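Transcriptional regulator, AsnC family (Agrobacterium tumefaciens str. C58, PDB 3I4P) probably binds specific DNA sequences to regulate transcription, as an AsnC-family protein that also binds calcium. Local coordinates at residues Val93-Met98 and Val102-Arg107; Ile69-Ala72 and Glu77-Lys80; Ala118-Met123 and Arg130-Ala135. One frame throughout, in Å; residues are numbered along the deposited sequence.

Contact 1 (Val93-Met98 and Val102-Arg107)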
loop_
_atom_site.group_PDB
_atom_site.type_symbol
_atom_site.label_atom_id
_atom_site.label_comp_id
_atom_site.label_asym_id
_atom_site.label_seq_id
_atom_site.Cartn_x
_atom_site.Cartn_y
_atom_site.Cartn_z
ATOM N N VAL A 93 -13.919 11.652 -20.074
ATOM C CA VAL A 93 -15.355 11.579 -20.216
ATOM C C VAL A 93 -16.044 11.690 -18.853
ATOM O O VAL A 93 -17.249 12.034 -18.763
ATOM C CB VAL A 93 -15.801 10.373 -21.070
ATOM C CG1 VAL A 93 -15.412 10.605 -22.561
ATOM C CG2 VAL A 93 -15.282 9.095 -20.515
ATOM N N GLU A 94 -15.279 11.433 -17.788
ATOM C CA GLU A 94 -15.797 11.547 -16.432
ATOM C C GLU A 94 -14.668 12.008 -15.576
ATOM O O GLU A 94 -13.540 11.615 -15.790
ATOM C CB GLU A 94 -16.362 10.214 -15.904
ATOM C CG GLU A 94 -17.523 9.711 -16.666
ATOM C CD GLU A 94 -18.042 8.318 -16.198
ATOM O OE1 GLU A 94 -17.978 8.022 -14.996
ATOM O OE2 GLU A 94 -18.529 7.569 -17.080
ATOM N N PHE A 95 -14.989 12.818 -14.583
ATOM C CA PHE A 95 -13.970 13.510 -13.783
ATOM C C PHE A 95 -14.567 13.812 -12.428
ATOM O O PHE A 95 -15.589 14.531 -12.332
ATOM C CB PHE A 95 -13.584 14.791 -14.530
ATOM C CG PHE A 95 -12.532 15.641 -13.867
ATOM C CD1 PHE A 95 -11.619 15.138 -12.953
ATOM C CD2 PHE A 95 -12.405 16.958 -14.250
ATOM C CE1 PHE A 95 -10.614 15.960 -12.407
ATOM C CE2 PHE A 95 -11.423 17.785 -13.684
ATOM C CZ PHE A 95 -10.518 17.274 -12.777
ATOM N N TYR A 96 -13.945 13.251 -11.390
ATOM C CA TYR A 96 -14.448 13.362 -10.030
ATOM C C TYR A 96 -13.386 13.807 -9.087
ATOM O O TYR A 96 -12.232 13.343 -9.142
ATOM C CB TYR A 96 -14.972 12.007 -9.486
ATOM C CG TYR A 96 -16.119 11.466 -10.264
ATOM C CD1 TYR A 96 -17.429 11.748 -9.912
ATOM C CD2 TYR A 96 -15.894 10.709 -11.395
ATOM C CE1 TYR A 96 -18.462 11.263 -10.655
ATOM C CE2 TYR A 96 -16.917 10.252 -12.157
ATOM C CZ TYR A 96 -18.193 10.522 -11.791
ATOM O OH TYR A 96 -19.201 10.032 -12.585
ATOM N N ARG A 97 -13.808 14.669 -8.175
ATOM C CA ARG A 97 -13.021 15.019 -7.030
ATOM C C ARG A 97 -13.386 13.978 -5.991
ATOM O O ARG A 97 -14.555 13.820 -5.670
ATOM C CB ARG A 97 -13.330 16.445 -6.564
ATOM C CG ARG A 97 -12.560 16.836 -5.335
ATOM C CD ARG A 97 -12.497 18.368 -5.150
ATOM N NE ARG A 97 -13.849 18.902 -5.027
ATOM C CZ ARG A 97 -14.559 18.925 -3.907
ATOM N NH1 ARG A 97 -14.048 18.461 -2.769
ATOM N NH2 ARG A 97 -15.791 19.426 -3.923
HETATM N N MSE A 98 -12.389 13.227 -5.525
HETATM C CA MSE A 98 -12.621 12.110 -4.647
HETATM C C MSE A 98 -12.233 12.437 -3.215
HETATM O O MSE A 98 -11.513 13.420 -2.933
HETATM C CB MSE A 98 -11.807 10.902 -5.083
HETATM C CG MSE A 98 -12.086 10.379 -6.487
HETATM SE SE MSE A 98 -13.831 9.630 -6.711
HETATM C CE MSE A 98 -13.896 8.145 -5.549
ATOM N N VAL A 102 -6.990 9.004 -3.006
ATOM C CA VAL A 102 -6.799 9.690 -4.264
ATOM C C VAL A 102 -7.616 10.987 -4.263
ATOM O O VAL A 102 -8.706 11.028 -3.729
ATOM C CB VAL A 102 -7.156 8.732 -5.422
ATOM C CG1 VAL A 102 -7.589 9.468 -6.642
ATOM C CG2 VAL A 102 -5.962 7.805 -5.700
ATOM N N ASP A 103 -7.058 12.036 -4.863
ATOM C CA ASP A 103 -7.669 13.361 -4.915
ATOM C C ASP A 103 -8.685 13.467 -6.061
ATOM O O ASP A 103 -9.744 14.083 -5.889
ATOM C CB ASP A 103 -6.587 14.449 -5.160
ATOM C CG ASP A 103 -5.766 14.783 -3.923
ATOM O OD1 ASP A 103 -6.360 14.898 -2.825
ATOM O OD2 ASP A 103 -4.538 14.998 -4.055
ATOM N N TYR A 104 -8.307 12.953 -7.243
ATOM C CA TYR A 104 -9.185 12.969 -8.394
ATOM C C TYR A 104 -9.180 11.626 -9.118
ATOM O O TYR A 104 -8.176 10.910 -9.132
ATOM C CB TYR A 104 -8.808 14.093 -9.357
ATOM C CG TYR A 104 -8.912 15.515 -8.766
ATOM C CD1 TYR A 104 -10.029 16.319 -9.019
ATOM C CD2 TYR A 104 -7.902 16.048 -7.978
ATOM C CE1 TYR A 104 -10.132 17.603 -8.511
ATOM C CE2 TYR A 104 -7.994 17.335 -7.462
ATOM C CZ TYR A 104 -9.111 18.116 -7.739
ATOM O OH TYR A 104 -9.218 19.405 -7.232
ATOM N N LEU A 105 -10.327 11.282 -9.679
ATOM C CA LEU A 105 -10.456 10.108 -10.526
ATOM C C LEU A 105 -11.027 10.534 -11.888
ATOM O O LEU A 105 -12.097 11.160 -11.961
ATOM C CB LEU A 105 -11.307 9.013 -9.869
ATOM C CG LEU A 105 -11.415 7.660 -10.606
ATOM C CD1 LEU A 105 -10.043 6.972 -10.795
ATOM C CD2 LEU A 105 -12.413 6.704 -9.902
ATOM N N LEU A 106 -10.291 10.191 -12.949
ATOM C CA LEU A 106 -10.751 10.415 -14.329
ATOM C C LEU A 106 -11.031 9.081 -15.004
ATOM O O LEU A 106 -10.333 8.101 -14.753
ATOM C CB LEU A 106 -9.720 11.162 -15.185
ATOM C CG LEU A 106 -9.166 12.556 -14.897
ATOM C CD1 LEU A 106 -8.715 12.764 -13.463
ATOM C CD2 LEU A 106 -7.960 12.800 -15.893
ATOM N N ARG A 107 -12.056 9.071 -15.848
ATOM C CA ARG A 107 -12.240 8.027 -16.860
ATOM C C ARG A 107 -11.934 8.589 -18.232
ATOM O O ARG A 107 -12.517 9.607 -18.642
ATOM C CB ARG A 107 -13.658 7.489 -16.888
ATOM C CG ARG A 107 -13.769 6.277 -17.762
ATOM C CD ARG A 107 -15.059 5.472 -17.558
ATOM N NE ARG A 107 -16.180 6.037 -18.297
ATOM C CZ ARG A 107 -16.496 5.822 -19.581
ATOM N NH1 ARG A 107 -17.564 6.425 -20.085
ATOM N NH2 ARG A 107 -15.786 5.051 -20.374
HETATM O O HOH W 1 -19.472 8.537 -19.741
HETATM O O HOH W 2 -9.292 13.765 -1.732
#

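Contact 2 (Ile69-Ala72 and Glu77-Lys80)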
loop_
_atom_site.group_PDB
_atom_site.type_symbol
_atom_site.label_atom_id
_atom_site.label_comp_id
_atom_site.label_asym_id
_atom_site.label_seq_id
_atom_site.Cartn_x
_atom_site.Cartn_y
_atom_site.Cartn_z
ATOM N N ILE A 69 -5.374 10.660 -9.674
ATOM C CA ILE A 69 -4.500 11.829 -9.502
ATOM C C ILE A 69 -4.426 12.214 -8.039
ATOM O O ILE A 69 -5.437 12.186 -7.301
ATOM C CB ILE A 69 -4.952 13.078 -10.365
ATOM C CG1 ILE A 69 -4.896 12.743 -11.863
ATOM C CG2 ILE A 69 -4.039 14.333 -10.115
ATOM C CD1 ILE A 69 -5.434 13.857 -12.811
ATOM N N ARG A 70 -3.197 12.526 -7.622
ATOM C CA ARG A 70 -2.928 13.230 -6.371
ATOM C C ARG A 70 -2.241 14.554 -6.703
ATOM O O ARG A 70 -1.349 14.625 -7.560
ATOM C CB ARG A 70 -2.056 12.425 -5.426
ATOM C CG ARG A 70 -2.674 11.134 -5.003
ATOM C CD ARG A 70 -1.833 10.450 -3.953
ATOM N NE ARG A 70 -2.179 9.033 -3.901
ATOM N N THR A 71 -2.694 15.581 -5.993
ATOM C CA THR A 71 -2.284 16.941 -6.164
ATOM C C THR A 71 -1.473 17.324 -4.904
ATOM O O THR A 71 -1.469 16.599 -3.897
ATOM C CB THR A 71 -3.561 17.829 -6.363
ATOM O OG1 THR A 71 -4.190 17.534 -7.630
ATOM C CG2 THR A 71 -3.239 19.305 -6.308
ATOM N N ALA A 72 -0.728 18.423 -5.004
ATOM C CA ALA A 72 -0.110 19.052 -3.862
ATOM C C ALA A 72 -1.182 19.909 -3.187
ATOM O O ALA A 72 -2.308 19.995 -3.684
ATOM C CB ALA A 72 1.068 19.925 -4.327
ATOM N N GLU A 77 -8.584 28.577 -6.239
ATOM C CA GLU A 77 -8.441 29.045 -7.635
ATOM C C GLU A 77 -7.582 28.138 -8.548
ATOM O O GLU A 77 -7.921 27.940 -9.726
ATOM C CB GLU A 77 -7.885 30.484 -7.657
ATOM C CG GLU A 77 -8.964 31.577 -7.511
ATOM C CD GLU A 77 -9.902 31.665 -8.734
ATOM O OE1 GLU A 77 -9.569 31.092 -9.809
ATOM O OE2 GLU A 77 -10.974 32.305 -8.613
ATOM N N TRP A 78 -6.472 27.621 -8.014
ATOM C CA TRP A 78 -5.667 26.613 -8.705
ATOM C C TRP A 78 -6.506 25.362 -8.982
ATOM O O TRP A 78 -6.507 24.848 -10.104
ATOM C CB TRP A 78 -4.467 26.229 -7.851
ATOM C CG TRP A 78 -3.479 25.303 -8.508
ATOM C CD1 TRP A 78 -2.274 25.657 -9.066
ATOM C CD2 TRP A 78 -3.576 23.869 -8.640
ATOM N NE1 TRP A 78 -1.624 24.535 -9.541
ATOM C CE2 TRP A 78 -2.402 23.430 -9.307
ATOM C CE3 TRP A 78 -4.527 22.913 -8.254
ATOM C CZ2 TRP A 78 -2.164 22.075 -9.602
ATOM C CZ3 TRP A 78 -4.286 21.564 -8.552
ATOM C CH2 TRP A 78 -3.111 21.162 -9.208
ATOM N N LEU A 79 -7.199 24.864 -7.957
ATOM C CA LEU A 79 -8.094 23.710 -8.137
ATOM C C LEU A 79 -9.163 24.055 -9.184
ATOM O O LEU A 79 -9.415 23.240 -10.034
ATOM C CB LEU A 79 -8.703 23.230 -6.807
ATOM C CG LEU A 79 -7.705 22.840 -5.702
ATOM C CD1 LEU A 79 -8.408 22.771 -4.336
ATOM C CD2 LEU A 79 -7.004 21.526 -6.023
ATOM N N LYS A 80 -9.716 25.281 -9.173
ATOM C CA LYS A 80 -10.704 25.710 -10.191
ATOM C C LYS A 80 -10.135 25.691 -11.631
ATOM O O LYS A 80 -10.816 25.262 -12.568
ATOM C CB LYS A 80 -11.312 27.071 -9.857
#

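Contact 3 (Ala118-Met123 and Arg130-Ala135). With CA (calcium ion), chain F.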
loop_
_atom_site.group_PDB
_atom_site.type_symbol
_atom_site.label_atom_id
_atom_site.label_comp_id
_atom_site.label_asym_id
_atom_site.label_seq_id
_atom_site.Cartn_x
_atom_site.Cartn_y
_atom_site.Cartn_z
ATOM N N ALA A 118 0.008 9.371 -25.630
ATOM C CA ALA A 118 0.009 10.738 -26.223
ATOM C C ALA A 118 -1.013 11.680 -25.555
ATOM O O ALA A 118 -0.825 12.901 -25.543
ATOM C CB ALA A 118 -0.211 10.682 -27.753
ATOM N N PHE A 119 -2.097 11.129 -25.016
ATOM C CA PHE A 119 -3.091 11.949 -24.304
ATOM C C PHE A 119 -2.460 12.459 -22.999
ATOM O O PHE A 119 -2.490 13.653 -22.693
ATOM C CB PHE A 119 -4.387 11.164 -23.989
ATOM C CG PHE A 119 -5.127 11.705 -22.770
ATOM C CD1 PHE A 119 -5.904 12.852 -22.864
ATOM C CD2 PHE A 119 -4.973 11.104 -21.515
ATOM C CE1 PHE A 119 -6.531 13.396 -21.732
ATOM C CE2 PHE A 119 -5.603 11.630 -20.374
ATOM C CZ PHE A 119 -6.390 12.772 -20.480
ATOM N N TYR A 120 -1.914 11.502 -22.237
ATOM C CA TYR A 120 -1.162 11.744 -21.023
ATOM C C TYR A 120 -0.080 12.810 -21.190
ATOM O O TYR A 120 0.053 13.633 -20.313
ATOM C CB TYR A 120 -0.511 10.442 -20.537
ATOM C CG TYR A 120 0.217 10.607 -19.238
ATOM C CD1 TYR A 120 -0.452 10.434 -18.039
ATOM C CD2 TYR A 120 1.585 10.944 -19.202
ATOM C CE1 TYR A 120 0.193 10.602 -16.823
ATOM C CE2 TYR A 120 2.258 11.100 -17.978
ATOM C CZ TYR A 120 1.533 10.940 -16.791
ATOM O OH TYR A 120 2.115 11.080 -15.554
ATOM N N LYS A 121 0.695 12.770 -22.281
ATOM C CA LYS A 121 1.705 13.819 -22.528
ATOM C C LYS A 121 1.076 15.191 -22.710
ATOM O O LYS A 121 1.668 16.180 -22.274
ATOM C CB LYS A 121 2.578 13.584 -23.770
ATOM C CG LYS A 121 3.317 12.249 -23.917
ATOM C CD LYS A 121 4.405 12.023 -22.896
ATOM C CE LYS A 121 5.645 11.346 -23.557
ATOM N NZ LYS A 121 5.314 10.530 -24.762
ATOM N N ARG A 122 -0.068 15.265 -23.391
ATOM C CA ARG A 122 -0.742 16.549 -23.570
ATOM C C ARG A 122 -1.294 17.061 -22.247
ATOM O O ARG A 122 -1.149 18.233 -21.940
ATOM C CB ARG A 122 -1.857 16.495 -24.623
ATOM C CG ARG A 122 -1.373 16.285 -26.049
ATOM C CD ARG A 122 -2.489 16.376 -27.115
ATOM N NE ARG A 122 -3.706 15.614 -26.773
ATOM C CZ ARG A 122 -3.963 14.349 -27.144
ATOM N NH1 ARG A 122 -3.099 13.628 -27.886
ATOM N NH2 ARG A 122 -5.100 13.777 -26.742
HETATM N N MSE A 123 -1.882 16.177 -21.455
HETATM C CA MSE A 123 -2.444 16.526 -20.138
HETATM C C MSE A 123 -1.380 17.081 -19.213
HETATM O O MSE A 123 -1.568 18.136 -18.586
HETATM C CB MSE A 123 -3.107 15.314 -19.444
HETATM C CG MSE A 123 -3.890 15.695 -18.148
HETATM SE SE MSE A 123 -4.736 14.226 -17.195
HETATM C CE MSE A 123 -3.157 13.374 -16.528
ATOM N N ARG A 130 1.510 15.789 -8.432
ATOM C CA ARG A 130 2.422 14.931 -7.665
ATOM C C ARG A 130 2.484 13.493 -8.225
ATOM O O ARG A 130 3.555 12.983 -8.564
ATOM C CB ARG A 130 1.983 14.894 -6.192
ATOM C CG ARG A 130 3.102 15.087 -5.183
ATOM C CD ARG A 130 2.864 14.393 -3.818
ATOM N NE ARG A 130 1.452 14.202 -3.439
ATOM C CZ ARG A 130 1.041 13.524 -2.362
ATOM N NH1 ARG A 130 1.925 12.971 -1.521
ATOM N NH2 ARG A 130 -0.268 13.407 -2.118
ATOM N N ASP A 131 1.322 12.873 -8.355
ATOM C CA ASP A 131 1.196 11.450 -8.676
ATOM C C ASP A 131 -0.012 11.215 -9.585
ATOM O O ASP A 131 -1.141 11.635 -9.269
ATOM C CB ASP A 131 0.992 10.613 -7.398
ATOM C CG ASP A 131 2.232 10.532 -6.549
ATOM O OD2 ASP A 131 2.165 10.945 -5.360
ATOM N N VAL A 132 0.238 10.523 -10.686
ATOM C CA VAL A 132 -0.799 9.996 -11.552
ATOM C C VAL A 132 -0.608 8.476 -11.560
ATOM O O VAL A 132 0.496 8.007 -11.708
ATOM C CB VAL A 132 -0.689 10.553 -12.995
ATOM C CG1 VAL A 132 -1.909 10.139 -13.827
ATOM C CG2 VAL A 132 -0.502 12.080 -12.992
ATOM N N SER A 133 -1.670 7.701 -11.342
ATOM C CA SER A 133 -1.607 6.250 -11.495
ATOM C C SER A 133 -2.733 5.898 -12.428
ATOM O O SER A 133 -3.904 6.146 -12.104
ATOM C CB SER A 133 -1.727 5.515 -10.158
ATOM O OG SER A 133 -1.852 4.087 -10.331
ATOM N N SER A 134 -2.380 5.384 -13.606
ATOM C CA SER A 134 -3.357 4.946 -14.588
ATOM C C SER A 134 -3.630 3.437 -14.475
ATOM O O SER A 134 -2.715 2.645 -14.282
ATOM C CB SER A 134 -2.892 5.305 -16.000
ATOM O OG SER A 134 -2.495 6.683 -16.097
ATOM N N ALA A 135 -4.893 3.051 -14.604
ATOM C CA ALA A 135 -5.327 1.639 -14.628
ATOM C C ALA A 135 -6.252 1.421 -15.856
ATOM O O ALA A 135 -7.297 2.075 -15.990
ATOM C CB ALA A 135 -6.077 1.279 -13.347
HETATM CA CA CA F . 2.305 6.895 -13.107
HETATM O O HOH W 3 2.745 9.315 -13.459
HETATM O O HOH W 4 3.812 6.464 -14.917
HETATM O O HOH W 5 4.113 7.196 -11.218
#

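Contact 1 (Val93-Met98 and Val102-Arg107)
E94 and R107 meet across the far end of this hairpin with flat groups turned steeply, carboxylate and guanidinium planes 76° apart. The bend of R107 at chi3 swings its guanidinium so that NE points at E94 OE2, 3.1 Å away, which lies almost in the guanidinium plane but receives the proton from above its own carboxylate. Water 1 joins R107 NH1 to the same OE2, while V93 CG2 sits over one guanidinium face, 3.5 Å from R107 NH1. V93 and E94 share R107 as partner, a classic beta bulge: R107 O takes a 2.9 Å bond from V93 N and a weak one from E94 N.

On one face, the F95 and Y104 rings meet obliquely, planes at 37°, with F95 CE1 3.5 Å from Y104 CD1. L106 runs beside F95, its CD1 3.8 Å from F95 CD1. On the other face, M98, a selenomethionine, has CG anti to its carbonyl carbon (chi1 -60°), 3.7 Å from L105 CB; bends beyond CG carry the rest away. Y96 and L105 bond each other through both backbone N-H groups.

F95 and Y104 also touch helix 76-88, and residues 94-98 pair with a strand of the second subunit. Buried E94 has a cation and a water at OE2 and weak contacts at OE1 from Y96 OH and R107 of the second subunit, likely favouring its charged form.

Contact 2 (Ile69-Ala72 and Glu77-Lys80)
T71 and W78 approach from opposite directions, and almost all of this small contact is one methyl against one six-membered ring. T71 CG2 lies 3.4 Å from W78 CZ3 and 3.4 Å from W78 CH2, meeting that side of the six-membered ring at an oblique angle. T71 holds that methyl anti to its own backbone N, which sends it out to the helix and leaves T71 OG1 on the N side, at 4.1 Å from W78 CH2 and so a looser neighbour of the ring. W78 reaches out in the same manner: with CG anti to the backbone N (chi1 -174°), its benzo end is carried across the gap from the helix.

Several neighbours frame the tight side. T71 is buried, and its backbone N is hydrogen-bonded to D103 OD2; an acetate ion, probably from the crystallisation liquor, lies near the side chains of both T71 and D103. Y104 touches both T71 and L79, while H74 stacks on the W78 indole and F82 meets it with nearly parallel planes. Where the helix starts, S75 OG accepts a hydrogen bond from W78 N.

Away from this spot the packing thins quickly. L79 CD2 comes only to 4.4 Å from T71 CG2, at the margin of the contact, and W78 itself stays partly exposed. Beyond T71 the chain is in loop, and A72 is exposed.

The 63-70 strand runs out through T71 and turns into helix 76-88, which leads on to strand 92-98, with strand 104-110 lying between the two strands in the sheet. This is the first split beta-alpha-beta unit of the ferredoxin-like Lrp/AsnC effector domain.

Contact 3 (Ala118-Met123 and Arg130-Ala135)
V132 takes the edge of the Y120 ring, the main meeting of helix 113-126 with the start of strand 131-143. The strand opens with a classic beta bulge, in which R130 and D131 are paired with the one residue R70 of the neighbouring strand. The ion pair between R130 and D131 of the same chain is long, and their firmer salt bridges go to other copies: D131 OD2 to R130 NH1 of the fourth subunit, and R130 NH1 to D131 OD2 of the third.

V132 follows, pointing back at the helix. Its CG1, anti to the backbone N (chi1 -172°), comes 3.7 Å from Y120 CE1, and CB lies in the ring plane beyond the edge. V132 CG2 is beside the phenol oxygen, 3.8 Å from Y120 OH, while the selenomethionine methyl M123 CE reaches V132 CG1 at a looser 4.4 Å. The main chain does something different: V132 O binds a calcium ion at 2.5 Å. Water 3, also on the metal at 2.5 Å, lies 2.8 Å from Y120 OH, so the tyrosine whose edge packs on V132 also serves as a second-shell partner of the ion.

S133 turns its CB away from the helix, and its OG is hydrogen-bonded to D101 OD1 of the fourth subunit. S134 swings back, with OG bonded to Y116 OH of the helix. A135 continues the strand, hydrogen-bonded through its backbone to F66.

Together V132 O, three waters and G100 O of the fourth subunit make an intersubunit calcium site, set where the second split beta-alpha-beta unit of a ferredoxin-like domain returns to its sheet.

All three contacts lie in the Lrp/AsnC ligand-binding domain and share its four-stranded antiparallel sheet, ordered 92-98, 104-110, 63-70, 131-143. Along the chain contact 2 comes first, then contact 1, then contact 3, each closing before the next opens. Centres are about 12 Å apart between contacts 1 and 2 and between 1 and 3, and about 14 Å between 2 and 3. I69 N bonds Y104 O and R70 N bonds D131 O, so the strand of contact 2 joins the other two; L106 packs on M123. Contact 1 carries the sheet into the second subunit and contact 3 holds calcium against the fourth, tying this domain's core to assembly.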